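Local atomic coordinates of histidine acid phosphatase (Bifidobacterium longum subsp. infantis, PDB entry 6RXD), a protein that probably removes phosphate groups from inositol polyphosphates such as phytate, as a multiple inositol polyphosphate phosphatase of the histidine acid phosphatase family. Residues A[113-118]-A[148-153]; A[121-126]-A[131-136]; A[408-413]-A[446-451]. All coordinates share one frame; numbering follows the deposited sequence. Where two conformers were deposited one is given.

Contact 1. Residues A[113-118]-A[148-153]; sequences ERAYQR and ENFEKG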
ATOM      1  N   GLU A 113      13.363 -11.245   6.468  1.00 16.04           N
ATOM      2  CA  GLU A 113      14.779 -11.624   6.557  1.00 15.08           C
ATOM      3  C   GLU A 113      15.619 -10.449   7.035  1.00 15.88           C
ATOM      4  O   GLU A 113      16.435 -10.580   7.950  1.00 16.21           O
ATOM      5  CB  GLU A 113      15.347 -12.005   5.189  1.00 19.21           C
ATOM      6  CG  GLU A 113      14.835 -13.241   4.519  1.00 33.07           C
ATOM      7  CD  GLU A 113      15.635 -13.533   3.256  1.00 42.15           C
ATOM      8  OE1 GLU A 113      15.676 -12.662   2.356  1.00 47.35           O
ATOM      9  OE2 GLU A 113      16.251 -14.615   3.178  1.00 40.84           O
ATOM     10  N   ARG A 114      15.442  -9.299   6.388  1.00 15.33           N
ATOM     11  CA  ARG A 114      16.274  -8.140   6.691  1.00 13.46           C
ATOM     12  C   ARG A 114      15.915  -7.483   8.026  1.00 15.84           C
ATOM     13  O   ARG A 114      16.752  -6.820   8.639  1.00 17.84           O
ATOM     14  CB  ARG A 114      16.217  -7.120   5.543  1.00 15.14           C
ATOM     15  CG  ARG A 114      16.744  -7.682   4.226  1.00 16.15           C
ATOM     16  CD  ARG A 114      16.792  -6.626   3.128  1.00 16.32           C
ATOM     17  NE  ARG A 114      15.452  -6.150   2.773  1.00 15.27           N
ATOM     18  CZ  ARG A 114      14.679  -6.712   1.846  1.00 16.95           C
ATOM     19  NH1 ARG A 114      15.100  -7.773   1.166  1.00 18.18           N
ATOM     20  NH2 ARG A 114      13.478  -6.220   1.594  1.00 14.08           N
ATOM     21  N   ALA A 115      14.680  -7.669   8.483  1.00 15.48           N
ATOM     22  CA  ALA A 115      14.309  -7.183   9.808  1.00 16.44           C
ATOM     23  C   ALA A 115      15.109  -7.918  10.886  1.00 17.46           C
ATOM     24  O   ALA A 115      15.605  -7.300  11.835  1.00 16.26           O
ATOM     25  CB  ALA A 115      12.800  -7.317  10.052  1.00 12.83           C
ATOM     26  N   TYR A 116      15.254  -9.231  10.747  1.00 15.35           N
ATOM     27  CA  TYR A 116      16.094  -9.948  11.701  1.00 15.18           C
ATOM     28  C   TYR A 116      17.543  -9.493  11.579  1.00 19.43           C
ATOM     29  O   TYR A 116      18.207  -9.222  12.585  1.00 16.80           O
ATOM     30  CB  TYR A 116      16.023 -11.472  11.520  1.00 15.85           C
ATOM     31  CG  TYR A 116      17.112 -12.146  12.313  1.00 14.45           C
ATOM     32  CD1 TYR A 116      17.059 -12.185  13.704  1.00 18.60           C
ATOM     33  CD2 TYR A 116      18.221 -12.694  11.682  1.00 19.09           C
ATOM     34  CE1 TYR A 116      18.082 -12.779  14.453  1.00 18.60           C
ATOM     35  CE2 TYR A 116      19.243 -13.292  12.424  1.00 18.65           C
ATOM     36  CZ  TYR A 116      19.162 -13.328  13.799  1.00 21.63           C
ATOM     37  OH  TYR A 116      20.171 -13.910  14.526  1.00 21.93           O
ATOM     38  N   GLN A 117      18.026  -9.420  10.343  1.00 18.94           N
ATOM     39  CA  GLN A 117      19.434  -9.141  10.087  1.00 20.57           C
ATOM     40  C   GLN A 117      19.867  -7.784  10.632  1.00 21.00           C
ATOM     41  O   GLN A 117      20.947  -7.662  11.223  1.00 20.00           O
ATOM     42  CB  GLN A 117      19.735  -9.270   8.591  1.00 23.21           C
ATOM     43  CG  GLN A 117      19.716 -10.720   8.123  1.00 23.27           C
ATOM     44  CD  GLN A 117      19.745 -10.883   6.620  1.00 34.25           C
ATOM     45  OE1 GLN A 117      19.562  -9.924   5.872  1.00 29.91           O
ATOM     46  NE2 GLN A 117      19.964 -12.116   6.166  1.00 34.37           N
ATOM     47  N   ARG A 118      19.016  -6.776  10.462  1.00 16.71           N
ATOM     48  CA  ARG A 118      19.336  -5.434  10.940  1.00 16.45           C
ATOM     49  C   ARG A 118      19.399  -5.374  12.458  1.00 22.41           C
ATOM     50  O   ARG A 118      20.157  -4.586  13.032  1.00 23.74           O
ATOM     51  CB  ARG A 118      18.326  -4.405  10.426  1.00 17.94           C
ATOM     52  CG  ARG A 118      18.753  -2.965  10.703  1.00 16.50           C
ATOM     53  CD  ARG A 118      17.793  -1.978  10.063  1.00 16.61           C
ATOM     54  NE  ARG A 118      16.588  -1.767  10.871  1.00 15.81           N
ATOM     55  CZ  ARG A 118      15.389  -2.262  10.581  1.00 12.66           C
ATOM     56  NH1 ARG A 118      15.210  -3.018   9.504  1.00 16.29           N
ATOM     57  NH2 ARG A 118      14.360  -2.000  11.374  1.00 16.21           N
ATOM     58  N   GLU A 148       2.482 -13.588   7.182  1.00 15.17           N
ATOM     59  CA  GLU A 148       2.953 -14.969   7.279  1.00 17.03           C
ATOM     60  C   GLU A 148       4.243 -15.158   6.491  1.00 16.13           C
ATOM     61  O   GLU A 148       5.141 -15.880   6.911  1.00 19.01           O
ATOM     62  CB  GLU A 148       1.866 -15.940   6.803  1.00 17.22           C
ATOM     63  CG  GLU A 148       0.631 -15.938   7.695  1.00 18.73           C
ATOM     64  CD  GLU A 148      -0.553 -16.649   7.074  1.00 24.93           C
ATOM     65  OE1 GLU A 148      -0.378 -17.296   6.021  1.00 25.65           O
ATOM     66  OE2 GLU A 148      -1.663 -16.556   7.645  1.00 24.54           O
ATOM     67  N   ASN A 149       4.344 -14.484   5.351  1.00 15.52           N
ATOM     68  CA  ASN A 149       5.579 -14.542   4.582  1.00 13.21           C
ATOM     69  C   ASN A 149       6.737 -13.804   5.249  1.00 16.47           C
ATOM     70  O   ASN A 149       7.876 -14.262   5.198  1.00 17.30           O
ATOM     71  CB  ASN A 149       5.341 -14.045   3.154  1.00 15.53           C
ATOM     72  CG  ASN A 149       4.625 -15.082   2.302  1.00 17.97           C
ATOM     73  OD1 ASN A 149       5.225 -16.076   1.904  1.00 20.69           O
ATOM     74  ND2 ASN A 149       3.341 -14.866   2.039  1.00 20.33           N
ATOM     75  N   PHE A 150       6.443 -12.663   5.865  1.00 14.92           N
ATOM     76  CA  PHE A 150       7.435 -11.936   6.646  1.00 15.64           C
ATOM     77  C   PHE A 150       7.940 -12.862   7.757  1.00 15.10           C
ATOM     78  O   PHE A 150       9.148 -12.964   8.008  1.00 15.96           O
ATOM     79  CB  PHE A 150       6.775 -10.681   7.234  1.00 12.48           C
ATOM     80  CG  PHE A 150       7.651  -9.869   8.169  1.00 15.50           C
ATOM     81  CD1 PHE A 150       8.095  -8.603   7.800  1.00 14.10           C
ATOM     82  CD2 PHE A 150       7.966 -10.337   9.440  1.00 16.72           C
ATOM     83  CE1 PHE A 150       8.873  -7.835   8.672  1.00 13.83           C
ATOM     84  CE2 PHE A 150       8.747  -9.581  10.309  1.00 18.87           C
ATOM     85  CZ  PHE A 150       9.190  -8.329   9.926  1.00 17.76           C
ATOM     86  N   GLU A 151       7.004 -13.526   8.428  1.00 16.64           N
ATOM     87  CA  GLU A 151       7.343 -14.416   9.529  1.00 18.57           C
ATOM     88  C   GLU A 151       8.245 -15.569   9.068  1.00 17.78           C
ATOM     89  O   GLU A 151       9.224 -15.906   9.730  1.00 18.98           O
ATOM     90  CB  GLU A 151       6.063 -14.942  10.186  1.00 15.96           C
ATOM     91  CG  GLU A 151       6.305 -15.912  11.338  1.00 18.88           C
ATOM     92  CD  GLU A 151       5.015 -16.371  11.990  1.00 24.77           C
ATOM     93  OE1 GLU A 151       5.005 -16.511  13.225  1.00 26.78           O
ATOM     94  OE2 GLU A 151       4.019 -16.597  11.274  1.00 24.73           O
ATOM     95  N   LYS A 152       7.927 -16.144   7.913  1.00 18.60           N
ATOM     96  CA  LYS A 152       8.752 -17.193   7.329  0.85 19.39           C
ATOM     97  C   LYS A 152      10.168 -16.717   7.023  1.00 17.91           C
ATOM     98  O   LYS A 152      11.139 -17.403   7.331  1.00 21.38           O
ATOM     99  CB  LYS A 152       8.095 -17.717   6.058  1.00 22.58           C
ATOM    100  CG  LYS A 152       8.829 -18.856   5.394  0.73 25.24           C
ATOM    101  CD  LYS A 152       7.999 -19.399   4.246  0.77 27.42           C
ATOM    102  CE  LYS A 152       6.529 -19.480   4.643  0.48 38.34           C
ATOM    103  NZ  LYS A 152       5.680 -20.099   3.588  1.00 52.05           N
ATOM    104  N   GLY A 153      10.280 -15.537   6.417  1.00 15.82           N
ATOM    105  CA  GLY A 153      11.576 -14.966   6.112  1.00 16.17           C
ATOM    106  C   GLY A 153      12.374 -14.653   7.363  1.00 17.31           C
ATOM    107  O   GLY A 153      13.574 -14.914   7.416  1.00 17.75           O
TER
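A close helix-helix approach in the alpha/beta domain of the histidine phosphatase fold brings E113 of helix 102-118 against G153 of helix 141-157. The CA atoms of E113 and G153 lie 4.7 Å apart, a spacing consistent with the absence of a side chain on G153. E113 meets it with its aliphatic root: CG is 3.6 Å from G153 O and 4.0 Å from G153 CA, while E113 CA stands 3.6 Å from that same carbonyl oxygen. No hydrogen bond crosses between the segments, so these are van der Waals contacts. Two residues further along helix 102-118 and three back along helix 141-157, A115 CB approaches the far end of the F150 ring, 3.8 Å from CZ and 4.2 Å from CE1. The ring reaches the alanine because F150 CG is anti to the backbone N (chi1 175°), and the methyl approaches it obliquely. Beyond A115, the same ring meets I111 of helix 102-118, Y135 of strand 132-137, and F395 and F397 of strand 391-398, the last edge-to-face. The helix pair is thus seated on the central mixed sheet, with R118 carrying helix 102-118 onward to D449 of strand 445-453 through a salt bridge.

Contact 2. Residues A[121-126]-A[131-136]; sequences SLFDQA and GTIAYQ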
ATOM      1  N   SER A 121      21.477  -8.327  16.957  1.00 19.11           N
ATOM      2  CA  SER A 121      21.852  -8.274  18.367  1.00 20.86           C
ATOM      3  C   SER A 121      20.618  -8.293  19.268  1.00 21.27           C
ATOM      4  O   SER A 121      20.557  -9.058  20.234  1.00 20.26           O
ATOM      5  CB  SER A 121      22.701  -7.043  18.664  1.00 21.37           C
ATOM      6  OG  SER A 121      23.083  -7.045  20.024  0.83 25.93           O
ATOM      7  N   LEU A 122      19.630  -7.465  18.938  1.00 17.44           N
ATOM      8  CA  LEU A 122      18.378  -7.423  19.694  1.00 16.05           C
ATOM      9  C   LEU A 122      17.715  -8.789  19.792  1.00 17.67           C
ATOM     10  O   LEU A 122      17.300  -9.227  20.870  1.00 18.16           O
ATOM     11  CB  LEU A 122      17.397  -6.441  19.045  1.00 16.43           C
ATOM     12  CG  LEU A 122      16.012  -6.330  19.698  1.00 18.85           C
ATOM     13  CD1 LEU A 122      16.102  -5.683  21.075  1.00 19.73           C
ATOM     14  CD2 LEU A 122      15.040  -5.556  18.807  1.00 17.39           C
ATOM     15  N   PHE A 123      17.610  -9.470  18.661  1.00 15.89           N
ATOM     16  CA  PHE A 123      16.877 -10.722  18.636  1.00 16.15           C
ATOM     17  C   PHE A 123      17.661 -11.894  19.197  1.00 19.58           C
ATOM     18  O   PHE A 123      17.070 -12.801  19.771  1.00 21.69           O
ATOM     19  CB  PHE A 123      16.341 -11.001  17.236  1.00 15.41           C
ATOM     20  CG  PHE A 123      15.230 -10.063  16.840  1.00 15.14           C
ATOM     21  CD1 PHE A 123      14.042 -10.040  17.565  1.00 18.34           C
ATOM     22  CD2 PHE A 123      15.379  -9.196  15.768  1.00 15.21           C
ATOM     23  CE1 PHE A 123      13.010  -9.163  17.216  1.00 18.29           C
ATOM     24  CE2 PHE A 123      14.360  -8.317  15.420  1.00 14.24           C
ATOM     25  CZ  PHE A 123      13.172  -8.308  16.145  1.00 16.60           C
ATOM     26  N   ASP A 124      18.982 -11.879  19.050  1.00 19.37           N
ATOM     27  CA  ASP A 124      19.797 -12.903  19.709  1.00 19.88           C
ATOM     28  C   ASP A 124      19.732 -12.770  21.228  1.00 19.29           C
ATOM     29  O   ASP A 124      19.740 -13.774  21.942  1.00 20.19           O
ATOM     30  CB  ASP A 124      21.248 -12.883  19.213  1.00 23.72           C
ATOM     31  CG  ASP A 124      21.372 -13.284  17.756  1.00 22.29           C
ATOM     32  OD1 ASP A 124      20.358 -13.716  17.163  1.00 23.38           O
ATOM     33  OD2 ASP A 124      22.489 -13.181  17.202  1.00 28.35           O
ATOM     34  N   GLN A 125      19.668 -11.539  21.733  1.00 19.27           N
ATOM     35  CA  GLN A 125      19.488 -11.321  23.165  0.50 22.42           C
ATOM     36  C   GLN A 125      18.113 -11.808  23.603  1.00 21.66           C
ATOM     37  O   GLN A 125      17.973 -12.438  24.648  1.00 23.48           O
ATOM     38  CB  GLN A 125      19.632  -9.839  23.510  0.50 26.69           C
ATOM     39  CG  GLN A 125      21.017  -9.271  23.295  0.50 34.09           C
ATOM     40  CD  GLN A 125      21.123  -7.838  23.778  0.50 38.86           C
ATOM     41  OE1 GLN A 125      21.417  -6.925  23.003  0.50 40.70           O
ATOM     42  NE2 GLN A 125      20.875  -7.632  25.066  0.50 37.16           N
ATOM     43  N   ALA A 126      17.102 -11.516  22.791  1.00 18.24           N
ATOM     44  CA  ALA A 126      15.729 -11.930  23.080  1.00 20.38           C
ATOM     45  C   ALA A 126      15.612 -13.443  23.160  1.00 21.58           C
ATOM     46  O   ALA A 126      14.918 -13.969  24.027  1.00 24.31           O
ATOM     47  CB  ALA A 126      14.782 -11.398  22.018  1.00 17.43           C
ATOM     48  N   GLY A 131      12.731 -12.548  25.421  1.00 25.91           N
ATOM     49  CA  GLY A 131      12.039 -11.433  24.795  1.00 24.73           C
ATOM     50  C   GLY A 131      11.040 -11.967  23.790  1.00 25.61           C
ATOM     51  O   GLY A 131      11.320 -12.967  23.133  1.00 30.34           O
ATOM     52  N   THR A 132       9.879 -11.326  23.670  1.00 19.74           N
ATOM     53  CA  THR A 132       8.845 -11.849  22.780  1.00 19.76           C
ATOM     54  C   THR A 132       8.540 -10.939  21.593  1.00 21.90           C
ATOM     55  O   THR A 132       8.771  -9.719  21.633  1.00 21.57           O
ATOM     56  CB  THR A 132       7.537 -12.180  23.532  1.00 28.50           C
ATOM     57  OG1 THR A 132       6.996 -10.983  24.099  1.00 32.77           O
ATOM     58  CG2 THR A 132       7.805 -13.195  24.647  1.00 29.54           C
ATOM     59  N   ILE A 133       8.011 -11.549  20.540  1.00 15.97           N
ATOM     60  CA  ILE A 133       7.683 -10.833  19.308  1.00 14.65           C
ATOM     61  C   ILE A 133       6.169 -10.840  19.109  1.00 19.69           C
ATOM     62  O   ILE A 133       5.532 -11.892  19.211  1.00 18.50           O
ATOM     63  CB  ILE A 133       8.342 -11.526  18.104  1.00 18.99           C
ATOM     64  CG1 ILE A 133       9.869 -11.469  18.219  1.00 27.51           C
ATOM     65  CG2 ILE A 133       7.882 -10.907  16.785  1.00 22.01           C
ATOM     66  CD1 ILE A 133      10.595 -12.260  17.140  1.00 30.20           C
ATOM     67  N   ALA A 134       5.582  -9.678  18.833  1.00 17.02           N
ATOM     68  CA  ALA A 134       4.137  -9.613  18.578  1.00 14.20           C
ATOM     69  C   ALA A 134       3.876  -9.381  17.105  1.00 16.52           C
ATOM     70  O   ALA A 134       4.368  -8.408  16.540  1.00 15.42           O
ATOM     71  CB  ALA A 134       3.492  -8.505  19.410  1.00 17.26           C
ATOM     72  N   TYR A 135       3.115 -10.281  16.485  1.00 15.32           N
ATOM     73  CA  TYR A 135       2.689 -10.110  15.098  1.00 14.23           C
ATOM     74  C   TYR A 135       1.248  -9.638  15.093  1.00 14.60           C
ATOM     75  O   TYR A 135       0.415 -10.176  15.821  1.00 16.31           O
ATOM     76  CB  TYR A 135       2.786 -11.443  14.347  1.00 14.88           C
ATOM     77  CG  TYR A 135       4.191 -11.845  13.959  1.00 17.83           C
ATOM     78  CD1 TYR A 135       4.815 -11.262  12.865  1.00 18.27           C
ATOM     79  CD2 TYR A 135       4.885 -12.819  14.671  1.00 22.89           C
ATOM     80  CE1 TYR A 135       6.093 -11.623  12.494  1.00 19.22           C
ATOM     81  CE2 TYR A 135       6.178 -13.187  14.305  1.00 21.87           C
ATOM     82  CZ  TYR A 135       6.765 -12.583  13.214  1.00 20.61           C
ATOM     83  OH  TYR A 135       8.038 -12.929  12.827  1.00 28.36           O
ATOM     84  N   GLN A 136       0.947  -8.626  14.285  1.00 14.73           N
ATOM     85  CA  GLN A 136      -0.415  -8.108  14.221  1.00 14.06           C
ATOM     86  C   GLN A 136      -0.841  -7.886  12.790  1.00 14.77           C
ATOM     87  O   GLN A 136      -0.017  -7.558  11.941  1.00 15.08           O
ATOM     88  CB  GLN A 136      -0.527  -6.776  14.967  1.00 15.10           C
ATOM     89  CG  GLN A 136      -0.191  -6.874  16.445  1.00 16.29           C
ATOM     90  CD  GLN A 136      -0.349  -5.548  17.172  1.00 19.50           C
ATOM     91  OE1 GLN A 136      -0.682  -4.524  16.569  1.00 20.60           O
ATOM     92  NE2 GLN A 136      -0.102  -5.564  18.473  1.00 16.99           N
TER
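F123 reaches from helix 120-129 to I133 on the strand that follows, and its path can be traced atom by atom. CB rests against the ring of Y116 in helix 102-118, on the side of its CE1. From there CG lies anti to the carbonyl carbon (chi1 -70°), a setting that swings the ring toward the strand. Over one face of the ring sits the preceding leucine, L122 CD2 standing 4.2 Å above the plane and displaced toward the rim. The side of the ring bearing CD1 and CE1 makes the contact with I133. F123 CD1 is 4.1 Å from I133 CD1, and F123 CE1 is 3.9 Å from that methyl. F123 CE1 also lies 4.0 Å from I133 CG1, so the last two carbons of the isoleucine arm are engaged, the two side chains crossing at about a right angle. F154 of helix 141-157 adds an edge-to-face partner to the F123 ring and also touches I133.

The pair belongs to a beta-alpha-beta crossover: the chain leaves strand 34-44, passes through helices, and re-enters the same sheet as strand 132-137, with strand 391-398 parallel to both and lying between them. The return from helix to strand is tight. G131 N donates to A126 O over 3.0 Å, a bent bond (138° at the hydrogen) whose donor is tilted 18° from the carbonyl plane. A126 CB packs 3.9 Å from G131 CA, a fit that depends on glycine having no side chain on this flank. The carbonyl oxygen of G131 accepts from N165 ND2, T132 shares backbone hydrogen bonds with S390 and V392, and I133 does so with N165 and S167.

Contact 3. Residues A[408-413]-A[446-451]; sequences ALLGLP and VQWDVY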
ATOM      1  N   ALA A 408       1.103  10.841   5.885  1.00 10.84           N
ATOM      2  CA  ALA A 408       0.712  12.241   5.925  1.00 13.08           C
ATOM      3  C   ALA A 408       0.772  12.780   7.353  1.00 11.54           C
ATOM      4  O   ALA A 408       1.220  13.916   7.578  1.00 12.85           O
ATOM      5  CB  ALA A 408      -0.688  12.429   5.322  1.00 15.26           C
ATOM      6  N   LEU A 409       0.340  11.972   8.320  1.00 10.94           N
ATOM      7  CA  LEU A 409       0.354  12.406   9.726  1.00  9.30           C
ATOM      8  C   LEU A 409       1.790  12.561  10.234  1.00 11.40           C
ATOM      9  O   LEU A 409       2.094  13.500  10.977  1.00 13.94           O
ATOM     10  CB  LEU A 409      -0.415  11.407  10.590  1.00 13.72           C
ATOM     11  CG  LEU A 409      -0.604  11.825  12.047  1.00 14.14           C
ATOM     12  CD1 LEU A 409      -1.503  13.029  12.141  1.00 19.80           C
ATOM     13  CD2 LEU A 409      -1.232  10.640  12.781  1.00 18.61           C
ATOM     14  N   LEU A 410       2.668  11.644   9.833  1.00 11.12           N
ATOM     15  CA  LEU A 410       4.082  11.705  10.213  1.00 13.31           C
ATOM     16  C   LEU A 410       4.853  12.754   9.428  1.00 18.38           C
ATOM     17  O   LEU A 410       5.950  13.147   9.829  1.00 16.08           O
ATOM     18  CB  LEU A 410       4.768  10.354   9.979  1.00 10.66           C
ATOM     19  CG  LEU A 410       4.599   9.291  11.056  1.00 16.47           C
ATOM     20  CD1 LEU A 410       5.205   7.976  10.584  1.00 21.82           C
ATOM     21  CD2 LEU A 410       5.284   9.770  12.330  1.00 17.65           C
ATOM     22  N   GLY A 411       4.308  13.177   8.292  1.00 14.05           N
ATOM     23  CA  GLY A 411       5.018  14.131   7.450  1.00 12.30           C
ATOM     24  C   GLY A 411       6.220  13.505   6.766  1.00 12.30           C
ATOM     25  O   GLY A 411       7.258  14.151   6.604  1.00 13.69           O
ATOM     26  N   LEU A 412       6.070  12.241   6.365  1.00 11.36           N
ATOM     27  CA  LEU A 412       7.120  11.517   5.653  1.00 11.05           C
ATOM     28  C   LEU A 412       7.377  12.149   4.288  1.00 10.66           C
ATOM     29  O   LEU A 412       6.515  12.826   3.729  1.00 10.67           O
ATOM     30  CB  LEU A 412       6.709  10.049   5.478  1.00  8.63           C
ATOM     31  CG  LEU A 412       6.569   9.223   6.753  1.00 14.46           C
ATOM     32  CD1 LEU A 412       6.252   7.758   6.418  1.00 13.38           C
ATOM     33  CD2 LEU A 412       7.853   9.323   7.562  1.00 18.45           C
ATOM     34  N   PRO A 413       8.582  11.930   3.732  1.00 11.27           N
ATOM     35  CA  PRO A 413       8.892  12.531   2.429  1.00 15.18           C
ATOM     36  C   PRO A 413       7.883  12.100   1.372  1.00 10.26           C
ATOM     37  O   PRO A 413       7.500  10.915   1.319  1.00 14.06           O
ATOM     38  CB  PRO A 413      10.277  11.964   2.102  1.00 14.55           C
ATOM     39  CG  PRO A 413      10.856  11.567   3.453  1.00 17.45           C
ATOM     40  CD  PRO A 413       9.696  11.129   4.270  1.00 13.99           C
ATOM     41  N   VAL A 446       7.033   1.230   7.316  1.00 11.17           N
ATOM     42  CA  VAL A 446       7.774   2.115   8.189  1.00  9.58           C
ATOM     43  C   VAL A 446       8.300   1.252   9.320  1.00 12.27           C
ATOM     44  O   VAL A 446       7.560   0.443   9.872  1.00 14.15           O
ATOM     45  CB  VAL A 446       6.858   3.217   8.760  1.00  9.51           C
ATOM     46  CG1 VAL A 446       7.570   3.988   9.876  1.00 11.48           C
ATOM     47  CG2 VAL A 446       6.397   4.170   7.630  1.00 10.39           C
ATOM     48  N   GLN A 447       9.579   1.397   9.647  1.00  9.93           N
ATOM     49  CA  GLN A 447      10.167   0.661  10.767  1.00 10.67           C
ATOM     50  C   GLN A 447      10.892   1.637  11.690  1.00 13.40           C
ATOM     51  O   GLN A 447      11.543   2.579  11.220  1.00 12.14           O
ATOM     52  CB  GLN A 447      11.145  -0.394  10.245  1.00 11.29           C
ATOM     53  CG  GLN A 447      10.493  -1.441   9.330  1.00  9.98           C
ATOM     54  CD  GLN A 447      11.429  -2.565   8.973  1.00 17.54           C
ATOM     55  OE1 GLN A 447      12.154  -3.082   9.827  1.00 15.38           O
ATOM     56  NE2 GLN A 447      11.422  -2.953   7.705  1.00 12.90           N
ATOM     57  N   TRP A 448      10.778   1.431  12.998  1.00 11.45           N
ATOM     58  CA  TRP A 448      11.544   2.243  13.946  1.00 11.71           C
ATOM     59  C   TRP A 448      12.416   1.321  14.763  1.00 13.15           C
ATOM     60  O   TRP A 448      11.940   0.277  15.231  1.00 13.60           O
ATOM     61  CB  TRP A 448      10.628   2.976  14.927  1.00 10.19           C
ATOM     62  CG  TRP A 448       9.809   4.104  14.363  1.00  9.44           C
ATOM     63  CD1 TRP A 448       9.752   4.530  13.067  1.00 13.11           C
ATOM     64  CD2 TRP A 448       8.917   4.938  15.103  1.00  9.97           C
ATOM     65  NE1 TRP A 448       8.869   5.584  12.959  1.00 13.33           N
ATOM     66  CE2 TRP A 448       8.345   5.852  14.198  1.00 10.05           C
ATOM     67  CE3 TRP A 448       8.554   5.002  16.452  1.00 12.03           C
ATOM     68  CZ2 TRP A 448       7.415   6.823  14.596  1.00 13.37           C
ATOM     69  CZ3 TRP A 448       7.629   5.962  16.851  1.00 12.58           C
ATOM     70  CH2 TRP A 448       7.079   6.863  15.923  1.00 14.45           C
ATOM     71  N   ASP A 449      13.670   1.724  14.968  1.00 11.13           N
ATOM     72  CA  ASP A 449      14.568   1.023  15.886  1.00 10.15           C
ATOM     73  C   ASP A 449      14.775   1.868  17.131  1.00 13.71           C
ATOM     74  O   ASP A 449      14.939   3.083  17.030  1.00 13.96           O
ATOM     75  CB  ASP A 449      15.927   0.786  15.230  1.00 11.66           C
ATOM     76  CG  ASP A 449      15.836  -0.080  13.995  1.00 17.26           C
ATOM     77  OD1 ASP A 449      14.980  -0.980  13.958  1.00 18.33           O
ATOM     78  OD2 ASP A 449      16.617   0.148  13.051  1.00 17.48           O
ATOM     79  N   VAL A 450      14.785   1.226  18.301  1.00 11.01           N
ATOM     80  CA  VAL A 450      14.939   1.955  19.552  1.00 10.55           C
ATOM     81  C   VAL A 450      16.106   1.395  20.342  1.00 14.74           C
ATOM     82  O   VAL A 450      16.181   0.188  20.582  1.00 15.24           O
ATOM     83  CB  VAL A 450      13.661   1.873  20.420  1.00 12.82           C
ATOM     84  CG1 VAL A 450      13.809   2.727  21.684  1.00 13.49           C
ATOM     85  CG2 VAL A 450      12.450   2.319  19.619  1.00 16.43           C
ATOM     86  N   TYR A 451      17.022   2.276  20.726  1.00 12.88           N
ATOM     87  CA  TYR A 451      18.187   1.878  21.502  1.00 13.19           C
ATOM     88  C   TYR A 451      18.178   2.623  22.831  1.00 17.17           C
ATOM     89  O   TYR A 451      17.485   3.634  22.985  1.00 15.37           O
ATOM     90  CB  TYR A 451      19.472   2.226  20.750  1.00 13.74           C
ATOM     91  CG  TYR A 451      19.897   1.289  19.630  1.00 15.93           C
ATOM     92  CD1 TYR A 451      21.213   0.862  19.538  1.00 16.42           C
ATOM     93  CD2 TYR A 451      19.002   0.848  18.662  1.00 12.25           C
ATOM     94  CE1 TYR A 451      21.633   0.036  18.510  1.00 21.26           C
ATOM     95  CE2 TYR A 451      19.419   0.009  17.626  1.00 17.14           C
ATOM     96  CZ  TYR A 451      20.729  -0.386  17.560  1.00 21.41           C
ATOM     97  OH  TYR A 451      21.154  -1.212  16.540  1.00 22.13           O
TER
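L410 and L412 both point toward strand 445-453, although the chain leaves the helix between them, at G411, with positive phi (71°). The backbone here fits a Schellman motif ending helix 400-410: G411 is the C-prime residue, the bond from G411 N to A408 O is weak at 3.3 Å, and L412 N turns back to the carbonyl just before A408. No backbone atoms come together across the segments; even the nearest CA atoms, of L412 and V446, are 9.8 Å apart, so side chains alone bridge from the helix end to the sheet. L412 and V446 reach toward each other tip to tip. V446 directs CG2 at the leucine because CG1 takes the position anti to the backbone N (chi1 169°). M470 of the adjacent antiparallel strand 467-472 touches L412, V446 and W448, lining the same apolar patch.

W448 receives L410 at its rim: L410 CD2 comes in near the indole plane, against the benzo edge, 4.3 Å from W448 CZ2. F378 and F479 meet the same indole edge-to-face. On the strand, V446 and W448 occupy alternate positions with Q447 between them, and Q447 is instead hydrogen-bonded to R118 of helix 102-118, which indicates that helices pack on both faces of the sheet. The tightest approach across the two segments is between L412 CD1 and V446 CG2, at 3.8 Å.

Along the chain, contact 1 opens at 113-118, and before it closes, contact 2 forms: 121-126 folds back onto 131-136, a short loop nested inside the longer one that 148-153 completes. The two touch directly, through the Y116 OH to D124 OD1 hydrogen bond and the packing of E151 against Y135. Contact 3 follows in series, joining 408-413 to 446-451 across a further 32 residues. R118 of contact 1 reaches the strand of contact 3. Contacts 2 and 3 do not touch, their nearest atoms being about 6 Å apart, but both reach the central sheet, in which strands 391-398 and 34-44 separate strand 132-137 from strand 445-453.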